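Local coordinates for protein serine protease MT3772 (Mycobacterium tuberculosis, PDB 3K6Y) that probably cleaves peptide bonds as the serine protease domain of a membrane protein that helps the bacterium resist acid and oxidative stress, at residues P42-I47 against E59-V64; M71-V76 against L195-G200; V103-L108 against G215-Q220; V131-Y136 against Q180-G185. All blocks are in the same frame, centred on the assembly; numbering follows the deposited sequence.

Contact 1 (P42-I47 against E59-V64)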
loop_
_atom_site.group_PDB
_atom_site.type_symbol
_atom_site.label_atom_id
_atom_site.label_comp_id
_atom_site.label_asym_id
_atom_site.label_seq_id
_atom_site.Cartn_x
_atom_site.Cartn_y
_atom_site.Cartn_z
ATOM N N PRO A 42 0.456 2.942 -31.119
ATOM C CA PRO A 42 1.834 2.908 -30.613
ATOM C C PRO A 42 1.987 3.455 -29.197
ATOM O O PRO A 42 2.915 3.059 -28.489
ATOM C CB PRO A 42 2.609 3.777 -31.619
ATOM C CG PRO A 42 1.795 3.649 -32.895
ATOM C CD PRO A 42 0.366 3.677 -32.402
ATOM N N SER A 43 1.099 4.365 -28.810
ATOM C CA SER A 43 1.178 5.002 -27.497
ATOM C C SER A 43 0.377 4.284 -26.409
ATOM O O SER A 43 0.319 4.763 -25.280
ATOM C CB SER A 43 0.693 6.433 -27.613
ATOM O OG SER A 43 1.474 7.128 -28.581
ATOM N N VAL A 44 -0.247 3.160 -26.768
ATOM C CA VAL A 44 -1.014 2.345 -25.828
ATOM C C VAL A 44 -0.191 1.106 -25.563
ATOM O O VAL A 44 0.133 0.371 -26.503
ATOM C CB VAL A 44 -2.384 1.986 -26.399
ATOM C CG1 VAL A 44 -3.158 1.176 -25.387
ATOM C CG2 VAL A 44 -3.177 3.237 -26.779
ATOM N N VAL A 45 0.189 0.915 -24.302
ATOM C CA VAL A 45 1.196 -0.068 -23.956
ATOM C C VAL A 45 0.612 -1.176 -23.089
ATOM O O VAL A 45 -0.387 -0.977 -22.402
ATOM C CB VAL A 45 2.412 0.605 -23.251
ATOM C CG1 VAL A 45 3.077 1.610 -24.171
ATOM C CG2 VAL A 45 2.002 1.294 -21.929
ATOM N N LYS A 46 1.262 -2.334 -23.110
ATOM C CA LYS A 46 0.848 -3.441 -22.256
ATOM C C LYS A 46 1.675 -3.377 -20.978
ATOM O O LYS A 46 2.863 -3.072 -21.022
ATOM C CB LYS A 46 1.074 -4.756 -23.003
ATOM C CG LYS A 46 0.612 -5.975 -22.199
ATOM C CD LYS A 46 1.007 -7.317 -22.802
ATOM C CE LYS A 46 1.084 -8.332 -21.683
ATOM N NZ LYS A 46 1.640 -9.641 -22.127
ATOM N N ILE A 47 1.023 -3.645 -19.847
ATOM C CA ILE A 47 1.722 -3.655 -18.561
ATOM C C ILE A 47 1.655 -5.064 -17.987
ATOM O O ILE A 47 0.611 -5.674 -17.957
ATOM C CB ILE A 47 1.108 -2.640 -17.602
ATOM C CG1 ILE A 47 1.127 -1.274 -18.334
ATOM C CG2 ILE A 47 1.914 -2.581 -16.304
ATOM C CD1 ILE A 47 0.742 -0.065 -17.589
ATOM N N GLU A 59 -1.830 -8.352 -15.541
ATOM C CA GLU A 59 -1.645 -7.738 -16.854
ATOM C C GLU A 59 -2.729 -6.721 -17.108
ATOM O O GLU A 59 -3.895 -6.964 -16.807
ATOM C CB GLU A 59 -1.581 -8.805 -17.955
ATOM C CG GLU A 59 -0.269 -9.586 -17.888
ATOM C CD GLU A 59 -0.152 -10.757 -18.856
ATOM O OE1 GLU A 59 -1.134 -11.503 -19.042
ATOM O OE2 GLU A 59 0.966 -10.970 -19.380
ATOM N N GLY A 60 -2.339 -5.567 -17.641
ATOM C CA GLY A 60 -3.310 -4.579 -18.029
ATOM C C GLY A 60 -2.741 -3.715 -19.119
ATOM O O GLY A 60 -1.871 -4.137 -19.863
ATOM N N THR A 61 -3.271 -2.503 -19.193
ATOM C CA THR A 61 -2.922 -1.565 -20.249
ATOM C C THR A 61 -2.502 -0.250 -19.611
ATOM O O THR A 61 -2.875 0.040 -18.484
ATOM C CB THR A 61 -4.149 -1.347 -21.156
ATOM O OG1 THR A 61 -4.589 -2.612 -21.646
ATOM C CG2 THR A 61 -3.853 -0.470 -22.338
ATOM N N GLY A 62 -1.721 0.545 -20.339
ATOM C CA GLY A 62 -1.453 1.923 -19.956
ATOM C C GLY A 62 -1.305 2.751 -21.208
ATOM O O GLY A 62 -1.402 2.241 -22.328
ATOM N N PHE A 63 -1.010 4.029 -21.029
ATOM C CA PHE A 63 -0.784 4.860 -22.203
ATOM C C PHE A 63 0.202 5.967 -21.862
ATOM O O PHE A 63 0.324 6.383 -20.705
ATOM C CB PHE A 63 -2.105 5.407 -22.798
ATOM C CG PHE A 63 -2.920 6.202 -21.823
ATOM C CD1 PHE A 63 -2.885 7.598 -21.816
ATOM C CD2 PHE A 63 -3.728 5.557 -20.879
ATOM C CE1 PHE A 63 -3.622 8.326 -20.887
ATOM C CE2 PHE A 63 -4.459 6.271 -19.954
ATOM C CZ PHE A 63 -4.421 7.661 -19.956
ATOM N N VAL A 64 0.898 6.436 -22.890
ATOM C CA VAL A 64 1.913 7.459 -22.704
ATOM C C VAL A 64 1.242 8.813 -22.474
ATOM O O VAL A 64 0.433 9.273 -23.290
ATOM C CB VAL A 64 2.859 7.515 -23.905
ATOM C CG1 VAL A 64 3.961 8.524 -23.651
ATOM C CG2 VAL A 64 3.454 6.144 -24.190
HETATM O O HOH W 1 0.616 -11.854 -21.863
#

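Contact 2 (M71-V76 against L195-G200)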
loop_
_atom_site.group_PDB
_atom_site.type_symbol
_atom_site.label_atom_id
_atom_site.label_comp_id
_atom_site.label_asym_id
_atom_site.label_seq_id
_atom_site.Cartn_x
_atom_site.Cartn_y
_atom_site.Cartn_z
ATOM N N MET A 71 0.533 6.317 -17.833
ATOM C CA MET A 71 -0.545 6.241 -16.853
ATOM C C MET A 71 -1.232 4.865 -16.981
ATOM O O MET A 71 -1.420 4.345 -18.105
ATOM C CB MET A 71 -1.573 7.367 -17.069
ATOM C CG MET A 71 -2.704 7.300 -16.044
ATOM S SD MET A 71 -3.769 8.767 -16.087
ATOM C CE MET A 71 -2.742 10.020 -15.311
ATOM N N THR A 72 -1.633 4.319 -15.833
ATOM C CA THR A 72 -2.439 3.107 -15.773
ATOM C C THR A 72 -3.295 3.189 -14.505
ATOM O O THR A 72 -3.266 4.209 -13.811
ATOM C CB THR A 72 -1.549 1.835 -15.800
ATOM O OG1 THR A 72 -2.376 0.663 -15.904
ATOM C CG2 THR A 72 -0.640 1.703 -14.572
ATOM N N ASN A 73 -4.076 2.151 -14.220
ATOM C CA ASN A 73 -4.765 2.114 -12.932
ATOM C C ASN A 73 -3.850 1.617 -11.832
ATOM O O ASN A 73 -2.955 0.805 -12.090
ATOM C CB ASN A 73 -5.992 1.204 -12.982
ATOM C CG ASN A 73 -7.126 1.762 -13.835
ATOM O OD1 ASN A 73 -7.657 1.053 -14.682
ATOM N ND2 ASN A 73 -7.541 2.997 -13.570
ATOM N N ALA A 74 -4.109 2.061 -10.602
ATOM C CA ALA A 74 -3.364 1.520 -9.475
ATOM C C ALA A 74 -3.551 0.005 -9.384
ATOM O O ALA A 74 -2.606 -0.718 -9.096
ATOM C CB ALA A 74 -3.775 2.197 -8.181
ATOM N N HIS A 75 -4.763 -0.487 -9.649
ATOM C CA HIS A 75 -5.003 -1.920 -9.475
ATOM C C HIS A 75 -4.288 -2.775 -10.511
ATOM O O HIS A 75 -4.191 -3.983 -10.346
ATOM C CB HIS A 75 -6.499 -2.248 -9.426
ATOM C CG HIS A 75 -7.203 -2.154 -10.753
ATOM N ND1 HIS A 75 -8.033 -1.099 -11.090
ATOM C CD2 HIS A 75 -7.256 -3.018 -11.799
ATOM C CE1 HIS A 75 -8.564 -1.325 -12.284
ATOM N NE2 HIS A 75 -8.099 -2.475 -12.739
ATOM N N VAL A 76 -3.743 -2.165 -11.561
ATOM C CA VAL A 76 -2.944 -2.924 -12.520
ATOM C C VAL A 76 -1.565 -3.283 -11.951
ATOM O O VAL A 76 -0.957 -4.249 -12.403
ATOM C CB VAL A 76 -2.865 -2.147 -13.852
ATOM C CG1 VAL A 76 -1.832 -2.686 -14.819
ATOM C CG2 VAL A 76 -4.223 -2.144 -14.493
ATOM N N LEU A 195 -10.228 10.640 -23.330
ATOM C CA LEU A 195 -11.364 11.075 -22.531
ATOM C C LEU A 195 -11.287 10.587 -21.098
ATOM O O LEU A 195 -11.897 11.179 -20.204
ATOM C CB LEU A 195 -12.669 10.570 -23.145
ATOM C CG LEU A 195 -13.084 11.213 -24.467
ATOM C CD1 LEU A 195 -14.201 10.414 -25.109
ATOM C CD2 LEU A 195 -13.523 12.655 -24.237
ATOM N N GLY A 196 -10.572 9.487 -20.881
ATOM C CA GLY A 196 -10.437 8.943 -19.542
ATOM C C GLY A 196 -9.732 7.611 -19.557
ATOM O O GLY A 196 -9.224 7.181 -20.603
ATOM N N VAL A 197 -9.710 6.979 -18.382
ATOM C CA VAL A 197 -8.985 5.735 -18.166
ATOM C C VAL A 197 -9.992 4.635 -17.835
ATOM O O VAL A 197 -10.715 4.722 -16.848
ATOM C CB VAL A 197 -7.972 5.883 -17.001
ATOM C CG1 VAL A 197 -7.147 4.602 -16.849
ATOM C CG2 VAL A 197 -7.076 7.091 -17.234
ATOM N N VAL A 198 -10.039 3.618 -18.685
ATOM C CA VAL A 198 -10.984 2.516 -18.522
ATOM C C VAL A 198 -10.557 1.700 -17.301
ATOM O O VAL A 198 -9.398 1.313 -17.229
ATOM C CB VAL A 198 -10.941 1.617 -19.784
ATOM C CG1 VAL A 198 -11.892 0.428 -19.629
ATOM C CG2 VAL A 198 -11.299 2.435 -21.031
ATOM N N PHE A 199 -11.468 1.415 -16.366
ATOM C CA PHE A 199 -11.068 0.704 -15.148
ATOM C C PHE A 199 -11.955 -0.459 -14.766
ATOM O O PHE A 199 -11.550 -1.296 -13.955
ATOM C CB PHE A 199 -10.882 1.658 -13.957
ATOM C CG PHE A 199 -12.159 2.174 -13.348
ATOM C CD1 PHE A 199 -12.783 3.312 -13.834
ATOM C CD2 PHE A 199 -12.721 1.535 -12.246
ATOM C CE1 PHE A 199 -13.954 3.810 -13.248
ATOM C CE2 PHE A 199 -13.917 2.019 -11.660
ATOM C CZ PHE A 199 -14.515 3.153 -12.156
ATOM N N GLY A 200 -13.162 -0.530 -15.310
ATOM C CA GLY A 200 -14.059 -1.559 -14.829
ATOM C C GLY A 200 -15.242 -1.806 -15.706
ATOM O O GLY A 200 -15.473 -1.126 -16.699
#

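Contact 3 (V103-L108 against G215-Q220)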
loop_
_atom_site.group_PDB
_atom_site.type_symbol
_atom_site.label_atom_id
_atom_site.label_comp_id
_atom_site.label_asym_id
_atom_site.label_seq_id
_atom_site.Cartn_x
_atom_site.Cartn_y
_atom_site.Cartn_z
ATOM N N VAL A 103 -8.193 7.246 -6.091
ATOM C CA VAL A 103 -8.605 7.593 -7.443
ATOM C C VAL A 103 -8.454 6.351 -8.357
ATOM O O VAL A 103 -9.240 6.178 -9.293
ATOM C CB VAL A 103 -7.789 8.796 -7.967
ATOM C CG1 VAL A 103 -8.138 9.110 -9.403
ATOM C CG2 VAL A 103 -8.013 10.034 -7.091
ATOM N N ASP A 104 -7.472 5.485 -8.046
ATOM C CA ASP A 104 -7.115 4.269 -8.805
ATOM C C ASP A 104 -6.268 4.608 -10.030
ATOM O O ASP A 104 -6.624 4.239 -11.152
ATOM C CB ASP A 104 -8.317 3.378 -9.156
ATOM C CG ASP A 104 -7.909 1.972 -9.567
ATOM O OD1 ASP A 104 -8.817 1.187 -9.947
ATOM O OD2 ASP A 104 -6.706 1.628 -9.527
ATOM N N VAL A 105 -5.156 5.312 -9.801
ATOM C CA VAL A 105 -4.251 5.685 -10.893
ATOM C C VAL A 105 -2.824 5.491 -10.433
ATOM O O VAL A 105 -2.507 5.776 -9.276
ATOM C CB VAL A 105 -4.443 7.159 -11.310
ATOM C CG1 VAL A 105 -3.372 7.605 -12.331
ATOM C CG2 VAL A 105 -5.816 7.362 -11.894
ATOM N N ALA A 106 -1.983 4.996 -11.336
ATOM C CA ALA A 106 -0.543 4.956 -11.117
ATOM C C ALA A 106 0.139 5.624 -12.291
ATOM O O ALA A 106 -0.350 5.559 -13.434
ATOM C CB ALA A 106 -0.035 3.505 -10.950
ATOM N N ILE A 107 1.279 6.256 -12.016
ATOM C CA ILE A 107 2.130 6.778 -13.085
ATOM C C ILE A 107 3.455 6.049 -12.999
ATOM O O ILE A 107 4.035 5.898 -11.903
ATOM C CB ILE A 107 2.339 8.314 -12.976
ATOM C CG1 ILE A 107 0.985 9.027 -13.142
ATOM C CG2 ILE A 107 3.349 8.800 -14.037
ATOM C CD1 ILE A 107 1.024 10.556 -12.937
ATOM N N LEU A 108 3.896 5.586 -14.171
ATOM C CA LEU A 108 5.148 4.865 -14.302
ATOM C C LEU A 108 6.173 5.717 -14.995
ATOM O O LEU A 108 5.879 6.350 -16.018
ATOM C CB LEU A 108 4.930 3.598 -15.147
ATOM C CG LEU A 108 3.774 2.709 -14.716
ATOM C CD1 LEU A 108 3.659 1.532 -15.649
ATOM C CD2 LEU A 108 3.902 2.202 -13.294
ATOM N N GLY A 215 -10.777 14.708 -16.217
ATOM C CA GLY A 215 -10.786 15.610 -15.066
ATOM C C GLY A 215 -10.487 14.898 -13.756
ATOM O O GLY A 215 -9.793 15.443 -12.894
ATOM N N GLU A 216 -11.005 13.675 -13.602
ATOM C CA GLU A 216 -10.798 12.917 -12.384
ATOM C C GLU A 216 -9.316 12.546 -12.185
ATOM O O GLU A 216 -8.830 12.501 -11.052
ATOM C CB GLU A 216 -11.655 11.643 -12.425
ATOM C CG GLU A 216 -11.490 10.702 -11.240
ATOM C CD GLU A 216 -11.862 11.336 -9.917
ATOM O OE1 GLU A 216 -11.201 11.015 -8.908
ATOM O OE2 GLU A 216 -12.843 12.119 -9.865
ATOM N N VAL A 217 -8.620 12.246 -13.282
ATOM C CA VAL A 217 -7.224 11.793 -13.170
ATOM C C VAL A 217 -6.222 12.947 -13.260
ATOM O O VAL A 217 -5.040 12.763 -12.971
ATOM C CB VAL A 217 -6.865 10.664 -14.177
ATOM C CG1 VAL A 217 -7.842 9.518 -14.076
ATOM C CG2 VAL A 217 -6.774 11.171 -15.612
ATOM N N ALA A 218 -6.706 14.151 -13.590
ATOM C CA ALA A 218 -5.821 15.289 -13.834
ATOM C C ALA A 218 -4.933 15.620 -12.642
ATOM O O ALA A 218 -3.758 15.975 -12.801
ATOM C CB ALA A 218 -6.636 16.518 -14.237
ATOM N N GLY A 219 -5.477 15.495 -11.440
ATOM C CA GLY A 219 -4.740 15.803 -10.226
ATOM C C GLY A 219 -3.500 14.944 -10.069
ATOM O O GLY A 219 -2.506 15.379 -9.473
ATOM N N GLN A 220 -3.534 13.728 -10.614
ATOM C CA GLN A 220 -2.378 12.818 -10.502
ATOM C C GLN A 220 -1.161 13.392 -11.210
ATOM O O GLN A 220 -0.023 13.103 -10.828
ATOM C CB GLN A 220 -2.710 11.438 -11.079
ATOM C CG GLN A 220 -3.952 10.805 -10.444
ATOM C CD GLN A 220 -3.768 10.596 -8.970
ATOM O OE1 GLN A 220 -2.726 10.105 -8.525
ATOM N NE2 GLN A 220 -4.783 10.943 -8.195
HETATM O O HOH W 2 -1.016 8.290 -9.482
#

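Contact 4 (V131-Y136 against Q180-G185)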
loop_
_atom_site.group_PDB
_atom_site.type_symbol
_atom_site.label_atom_id
_atom_site.label_comp_id
_atom_site.label_asym_id
_atom_site.label_seq_id
_atom_site.Cartn_x
_atom_site.Cartn_y
_atom_site.Cartn_z
ATOM N N VAL A 131 -16.887 6.401 -29.232
ATOM C CA VAL A 131 -15.596 6.381 -28.539
ATOM C C VAL A 131 -15.009 4.973 -28.655
ATOM O O VAL A 131 -15.700 4.035 -29.072
ATOM C CB VAL A 131 -15.756 6.839 -27.063
ATOM C CG1 VAL A 131 -16.079 8.355 -26.986
ATOM C CG2 VAL A 131 -16.844 6.015 -26.345
ATOM N N VAL A 132 -13.729 4.822 -28.314
ATOM C CA VAL A 132 -13.067 3.541 -28.476
ATOM C C VAL A 132 -12.246 3.218 -27.237
ATOM O O VAL A 132 -11.485 4.046 -26.745
ATOM C CB VAL A 132 -12.162 3.476 -29.731
ATOM C CG1 VAL A 132 -11.899 2.048 -30.104
ATOM C CG2 VAL A 132 -12.775 4.244 -30.923
ATOM N N VAL A 133 -12.413 2.001 -26.737
ATOM C CA VAL A 133 -11.587 1.468 -25.659
ATOM C C VAL A 133 -10.376 0.787 -26.291
ATOM O O VAL A 133 -10.534 -0.061 -27.164
ATOM C CB VAL A 133 -12.401 0.439 -24.810
ATOM C CG1 VAL A 133 -11.497 -0.411 -23.887
ATOM C CG2 VAL A 133 -13.479 1.152 -24.029
ATOM N N LEU A 134 -9.173 1.175 -25.885
ATOM C CA LEU A 134 -7.962 0.567 -26.444
ATOM C C LEU A 134 -7.212 -0.187 -25.360
ATOM O O LEU A 134 -6.920 0.377 -24.302
ATOM C CB LEU A 134 -7.047 1.636 -27.047
ATOM C CG LEU A 134 -7.694 2.559 -28.074
ATOM C CD1 LEU A 134 -6.639 3.550 -28.563
ATOM C CD2 LEU A 134 -8.269 1.767 -29.231
ATOM N N GLY A 135 -6.850 -1.437 -25.631
ATOM C CA GLY A 135 -6.128 -2.183 -24.613
ATOM C C GLY A 135 -5.718 -3.565 -25.039
ATOM O O GLY A 135 -5.735 -3.897 -26.230
ATOM N N TYR A 136 -5.321 -4.362 -24.051
ATOM C CA TYR A 136 -4.751 -5.681 -24.285
ATOM C C TYR A 136 -5.516 -6.754 -23.511
ATOM O O TYR A 136 -5.033 -7.261 -22.487
ATOM C CB TYR A 136 -3.270 -5.683 -23.898
ATOM C CG TYR A 136 -2.432 -4.777 -24.762
ATOM C CD1 TYR A 136 -1.774 -5.272 -25.891
ATOM C CD2 TYR A 136 -2.276 -3.426 -24.450
ATOM C CE1 TYR A 136 -0.990 -4.439 -26.694
ATOM C CE2 TYR A 136 -1.535 -2.598 -25.251
ATOM C CZ TYR A 136 -0.879 -3.097 -26.345
ATOM O OH TYR A 136 -0.120 -2.269 -27.141
ATOM N N GLN A 180 -11.190 -8.237 -19.358
ATOM C CA GLN A 180 -10.065 -8.321 -18.443
ATOM C C GLN A 180 -8.801 -8.088 -19.239
ATOM O O GLN A 180 -8.559 -8.743 -20.257
ATOM C CB GLN A 180 -10.003 -9.693 -17.778
ATOM C CG GLN A 180 -11.124 -9.963 -16.793
ATOM C CD GLN A 180 -10.933 -11.284 -16.077
ATOM O OE1 GLN A 180 -10.291 -12.199 -16.599
ATOM N NE2 GLN A 180 -11.483 -11.387 -14.869
ATOM N N GLY A 181 -8.004 -7.141 -18.758
ATOM C CA GLY A 181 -6.784 -6.709 -19.440
ATOM C C GLY A 181 -6.910 -5.326 -20.031
ATOM O O GLY A 181 -5.897 -4.685 -20.307
ATOM N N ASP A 182 -8.139 -4.838 -20.173
ATOM C CA ASP A 182 -8.377 -3.474 -20.663
ATOM C C ASP A 182 -8.114 -2.406 -19.590
ATOM O O ASP A 182 -7.919 -1.237 -19.930
ATOM C CB ASP A 182 -9.824 -3.278 -21.153
ATOM C CG ASP A 182 -10.081 -3.813 -22.563
ATOM O OD1 ASP A 182 -9.172 -3.713 -23.423
ATOM O OD2 ASP A 182 -11.243 -4.250 -22.814
ATOM N N SER A 183 -8.155 -2.774 -18.305
ATOM C CA SER A 183 -7.904 -1.803 -17.234
ATOM C C SER A 183 -6.648 -1.017 -17.507
ATOM O O SER A 183 -5.602 -1.593 -17.806
ATOM C CB SER A 183 -7.699 -2.511 -15.914
ATOM O OG SER A 183 -8.938 -2.810 -15.314
ATOM N N GLY A 184 -6.754 0.300 -17.362
ATOM C CA GLY A 184 -5.614 1.204 -17.469
ATOM C C GLY A 184 -5.498 1.835 -18.836
ATOM O O GLY A 184 -4.742 2.791 -19.019
ATOM N N GLY A 185 -6.243 1.301 -19.803
ATOM C CA GLY A 185 -6.166 1.813 -21.155
ATOM C C GLY A 185 -6.991 3.065 -21.313
ATOM O O GLY A 185 -7.885 3.372 -20.512
HETATM O O HOH W 3 -8.909 0.204 -22.066
#

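Contact 1 (P42-I47 against E59-V64)
Val45 and Gly62 face each other as a hydrogen-bonded antiparallel pair, and both halves of the exchange are made: Val45 N donates to Gly62 O at 2.9 Å, and Gly62 N returns the bond to Val45 O. Ile47 and Gly60 repeat the ring two residues on, with Ile47 N meeting Gly60 O at 2.9 Å along an almost straight N-H line (177°). That donor stands well above the Gly60 carbonyl plane, whereas Gly60 N is only slightly tilted from the plane of Ile47 C=O. A fifth bond, from Val64 N to Ser43 O, extends the pairing past the start of strand 44-47. The two strands form the first hairpin of the N-terminal beta barrel in this chymotrypsin-like fold. Carbonyl oxygens Val45 O and Ile47 O also receive CA-H contacts from Thr61 and Glu59.

At the Glu59 end of the pairing, Lys46, extended with CG anti to the backbone N (chi1 -178°), lays its ammonium above the carboxylate plane of Glu59: NZ to OE2 is 3.1 Å, 61° out of plane. A water bridges the same two atoms. NZ is also held by Gly139 O, and Glu59 OE2 by a salt bridge to Arg48, giving each charge a further partner. Thr61 OG1 is engaged by Gly181 O and Tyr136 N, while its methyl CG2 packs on Val44 CG1 at 3.5 Å, the two side chains crossing at a slant. On the face of Val45 and Ile47, the absence of a side chain at Gly62 admits Ile47 CD1 to 3.7 Å from Gly62 N.

Contact 2 (M71-V76 against L195-G200)
With chi1 of -70°, Asn73 sets its CG anti to the carbonyl carbon and carries the amide up to Phe199 CB, while His75, whose CG sits between the backbone N and the carbonyl carbon (chi1 73°), brings its imidazole CE1 next to Phe199 O. These two groups bridge the barrels of a chymotrypsin-like protease: segment 71-76 leaves strand 69-72 of the N-terminal barrel, and segment 195-200 lies on strand 194-201 of the C-terminal one. His75 is the predicted proton acceptor of the triad, its ND1 bonded to Asp104 and its NE2 to Ser183, so the ring is held from both nitrogens while its CE1 lies 3.4 Å from Phe199 O. That oxygen approaches obliquely to the ring.

The Asn73 amide stands nearly perpendicular (82°) to the Phe199 ring, but the touch is made at the CB of Phe199, 3.4 Å from Asn73 OD1. The ring leads away from segment 71-76 and packs on Phe210 and Leu212. ND2 of Asn73 donates to Asp104 O, outside this pair of segments, and passes Val197 CG1 at 3.7 Å, the two side chains running past each other in opposite directions. No hydrogen bond crosses the contact; Asn73 OD1 and Val198 O, both acceptors, stand 3.1 Å apart without bonding each other. Gly184 N lies close to both and probably bonds Val198 O.

Further along, packing is apolar. Met71, bent at chi3 beyond an otherwise extended chain, crosses Val197 at a slant, with Phe63 touching both; SD of Met71 comes to rest 3.9 Å from Val197 CG2.

Contact 3 (V103-L108 against G215-Q220)
Val103 and Gln220 approach from opposite directions, and the methyl CG2 of Val103 meets the amide nitrogen NE2 of Gln220 at 3.5 Å. Glu216 also comes at Val103 from the opposing side, with OE1 3.6 Å from CG1, so the two branches of this valine face the polar ends of two residues four positions apart. Both reach it by bending: Glu216 turns at chi2 (61°), and Gln220 turns the other way (chi2 -61°).

Deeper in, Val105 divides its methyls between two neighbours. The side chains of Val105 and Val217 cross at about a right angle, CG2 of the first meeting CG1 of the second at 3.7 Å; that of Gln220 passes Val105 at a slant, its CG 3.8 Å from Val105 CG1. Met71 of strand 69-72 packs on both Val105 and Val217. Ile107 completes the row with its tip, CD1 standing 3.5 Å from the backbone oxygen of Gln220.

The contact thus sets the C-terminal helix 214-218 and the residues that follow against strand 105-109 of the N-terminal barrel, an interdomain packing common to the chymotrypsin-like fold. The side chain of Asp104, a predicted member of the catalytic triad, points away from segment 215-220, and its OD1 is bonded to His75 ND1.

No direct hydrogen bond joins the segments, yet several polar atoms have partners. A water donates to Val105 O (2.9 Å) and to Gln220 OE1 (2.7 Å); Gln220 NE2 is bonded to Asp100, and Glu216 OE2 to Asp170 N. With both amide ends of Gln220 engaged, the rotation of its amide is probably fixed, and the aliphatic part of its chain joins the valine packing.

Contact 4 (V131-Y136 against Q180-G185)
Van der Waals contact is carried by Asp182 and Val133, whose side chains cross at about a right angle, with Val133 CG1 3.9 Å from Asp182 CG. The carboxylate continues over Gly135, OD1 reaching its CA at 3.6 Å; Gly135, lacking a side chain, lets the oxygen come this close. OD2 is turned to Glu179 N, which bonds it and helps to fix the carboxylate.

CA-H...O contacts form the second group. Gly185 CA meets Leu134 O at 3.5 Å with an angle of 149° at the hydrogen, and Gly181 CA approaches Tyr136 O at 3.6 Å.

Hydrogen bonding across the contact goes through water alone: one molecule donates to Leu134 O (3.0 Å) and to Asp182 O (2.8 Å). The latter oxygen also accepts from Gly185 N, closing the type II turn 182-185 that carries Ser183, the predicted nucleophile, beside strand 130-135 of the C-terminal barrel. The sequence Gly-Asp-Ser-Gly-Gly marks this turn as the nucleophile loop of chymotrypsin-like proteases. The side chain of Ser183 points away from the strand, and its OG bonds His75 NE2. Asp182 O is gripped by two donors, consistent with a turn held in part by its backbone and a bound water.

How the contacts relate
From the N terminus, contact 1 closes first, a short hairpin within the N-terminal barrel, and ends before the others open. Segment 71-76 then begins contact 2, which closes at 195-200 in the C-terminal barrel. Contacts 1 and 2 are joined because strands 56-66 and 69-72 are neighbours in one sheet. Contact 3 opens at 103-108, inside the span of contact 2, and closes later at 215-220, so contacts 2 and 3 cross. Contact 4, within the C-terminal half, lies inside both loops. Contacts 1 and 4 join through Val44 O and Tyr136 OH. Contacts 3 and 4 do not touch, but contacts 2, 3 and 4 each supply one member of the predicted triad at the barrel interface.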